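Local coordinates for thiosulfate sulfurtransferase/rhodanese-like domain-containing protein 1 (Homo sapiens, PDB 6BEV) that transfers the sulfane sulfur of thiosulfate to glutathione, giving S-sulfanylglutathione and sulfite, a step of hydrogen sulfide metabolism, at residues 34-38 / 39-43. Numbering follows the deposited sequence. Where two conformers were deposited one is given.
Sequences SLLAS and GRARL
A Schellman motif closes helix 29-38 of this rhodanese-like domain, and the chain then runs through a short loop into strand 42-45 of the parallel sheet. Gly-39 carries the motif. Its positive phi of 77° turns the backbone out of the helix. Arg-40 N then binds back to Leu-35 O at 2.9 Å, a nearly straight bond with the donor tilted only slightly from the carbonyl plane. Gly-39 N bonds to Leu-36 O at 3.2 Å and comes from above that carbonyl plane. Ala-41 N adds a weak, bent bond to Leu-35 O. A water bridges the same two atoms, donating to Leu-35 O and accepting from Ala-41 N at 2.6 Å. Leu-35 O is therefore a shared acceptor at the helix end, and it draws the start of the loop against the last turn.

Apolar contacts follow the chain toward the sheet. The methyl of Ala-41 points at the helix and meets CB of Leu-35, 3.6 Å away. Both side chains also touch His-94, just before strand 95-98. Leu-35 crosses the Arg-40 side chain at about a right angle, with CD2 near its CB. CB of Leu-36 leaves the backbone away from the loop, but its isopropyl end swings back. Its two methyls reach CD1 of Leu-43, CD2 being the nearer. Leu-43 is buried, and its side chain also packs on Val-96 and Phe-98 of the neighbouring strand 95-98.

On the exposed side, Arg-40 extends from CG to NE and passes Ser-38. The Ser-38 hydroxyl sits between its own backbone N and carbonyl carbon (chi1 61°), which brings OG within 3.6 Å of Arg-40 CG.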
loop_
_atom_site.group_PDB
_atom_site.type_symbol
_atom_site.label_atom_id
_atom_site.label_comp_id
_atom_site.label_asym_id
_atom_site.label_seq_id
_atom_site.Cartn_x
_atom_site.Cartn_y
_atom_site.Cartn_z
ATOM N N SER A 34 -10.380 8.360 7.025
ATOM C CA SER A 34 -11.485 8.934 6.264
ATOM C C SER A 34 -11.468 8.484 4.811
ATOM O O SER A 34 -12.529 8.289 4.211
ATOM C CB SER A 34 -11.483 10.448 6.370
ATOM O OG SER A 34 -11.784 10.823 7.698
ATOM N N LEU A 35 -10.283 8.317 4.221
ATOM C CA LEU A 35 -10.226 7.821 2.851
ATOM C C LEU A 35 -10.740 6.391 2.762
ATOM O O LEU A 35 -11.376 6.008 1.774
ATOM C CB LEU A 35 -8.792 7.921 2.310
ATOM C CG LEU A 35 -8.263 9.332 2.076
ATOM C CD1 LEU A 35 -6.758 9.301 1.879
ATOM C CD2 LEU A 35 -8.937 9.972 0.870
ATOM N N LEU A 36 -10.458 5.570 3.770
ATOM C CA LEU A 36 -10.973 4.205 3.760
ATOM C C LEU A 36 -12.486 4.193 3.911
ATOM O O LEU A 36 -13.180 3.439 3.216
ATOM C CB LEU A 36 -10.315 3.370 4.855
ATOM C CG LEU A 36 -8.812 3.167 4.687
ATOM C CD1 LEU A 36 -8.243 2.517 5.947
ATOM C CD2 LEU A 36 -8.480 2.347 3.468
ATOM N N ALA A 37 -13.012 5.023 4.811
ATOM C CA ALA A 37 -14.456 5.059 5.028
ATOM C C ALA A 37 -15.199 5.533 3.791
ATOM O O ALA A 37 -16.330 5.096 3.550
ATOM C CB ALA A 37 -14.799 5.950 6.218
ATOM N N SER A 38 -14.586 6.399 2.985
ATOM C CA SER A 38 -15.223 6.945 1.797
ATOM C C SER A 38 -14.986 6.118 0.544
ATOM O O SER A 38 -15.562 6.427 -0.495
ATOM C CB SER A 38 -14.788 8.386 1.572
ATOM O OG SER A 38 -13.408 8.471 1.368
ATOM N N GLY A 39 -14.175 5.070 0.619
ATOM C CA GLY A 39 -13.884 4.263 -0.550
ATOM C C GLY A 39 -12.895 4.891 -1.509
ATOM O O GLY A 39 -12.932 4.597 -2.708
ATOM N N ARG A 40 -12.002 5.751 -1.010
ATOM C CA ARG A 40 -11.107 6.520 -1.864
ATOM C C ARG A 40 -9.632 6.149 -1.762
ATOM O O ARG A 40 -8.836 6.709 -2.521
ATOM C CB ARG A 40 -11.287 8.014 -1.588
ATOM C CG ARG A 40 -12.623 8.487 -2.108
ATOM C CD ARG A 40 -12.915 9.928 -1.858
ATOM N NE ARG A 40 -14.077 10.293 -2.666
ATOM C CZ ARG A 40 -14.973 11.219 -2.349
ATOM N NH1 ARG A 40 -14.864 11.920 -1.224
ATOM N NH2 ARG A 40 -15.988 11.432 -3.183
ATOM N N ALA A 41 -9.240 5.251 -0.856
ATOM C CA ALA A 41 -7.859 4.785 -0.755
ATOM C C ALA A 41 -7.797 3.277 -0.928
ATOM O O ALA A 41 -8.683 2.544 -0.491
ATOM C CB ALA A 41 -7.238 5.137 0.601
ATOM N N ARG A 42 -6.708 2.826 -1.539
ATOM C CA ARG A 42 -6.365 1.418 -1.629
ATOM C C ARG A 42 -5.116 1.199 -0.799
ATOM O O ARG A 42 -4.207 2.025 -0.830
ATOM C CB ARG A 42 -6.053 1.031 -3.067
ATOM C CG ARG A 42 -7.233 0.681 -3.913
ATOM C CD ARG A 42 -6.738 0.085 -5.224
ATOM N NE ARG A 42 -6.357 -1.335 -5.176
ATOM C CZ ARG A 42 -5.976 -2.041 -6.250
ATOM N NH1 ARG A 42 -5.892 -1.464 -7.437
ATOM N NH2 ARG A 42 -5.661 -3.326 -6.153
ATOM N N LEU A 43 -5.076 0.094 -0.074
ATOM C CA LEU A 43 -3.994 -0.214 0.842
ATOM C C LEU A 43 -3.139 -1.337 0.282
ATOM O O LEU A 43 -3.664 -2.358 -0.177
ATOM C CB LEU A 43 -4.558 -0.690 2.184
ATOM C CG LEU A 43 -5.145 0.373 3.103
ATOM C CD1 LEU A 43 -6.029 -0.271 4.169
ATOM C CD2 LEU A 43 -4.029 1.157 3.734
HETATM O O HOH W 1 -10.877 3.675 0.494
#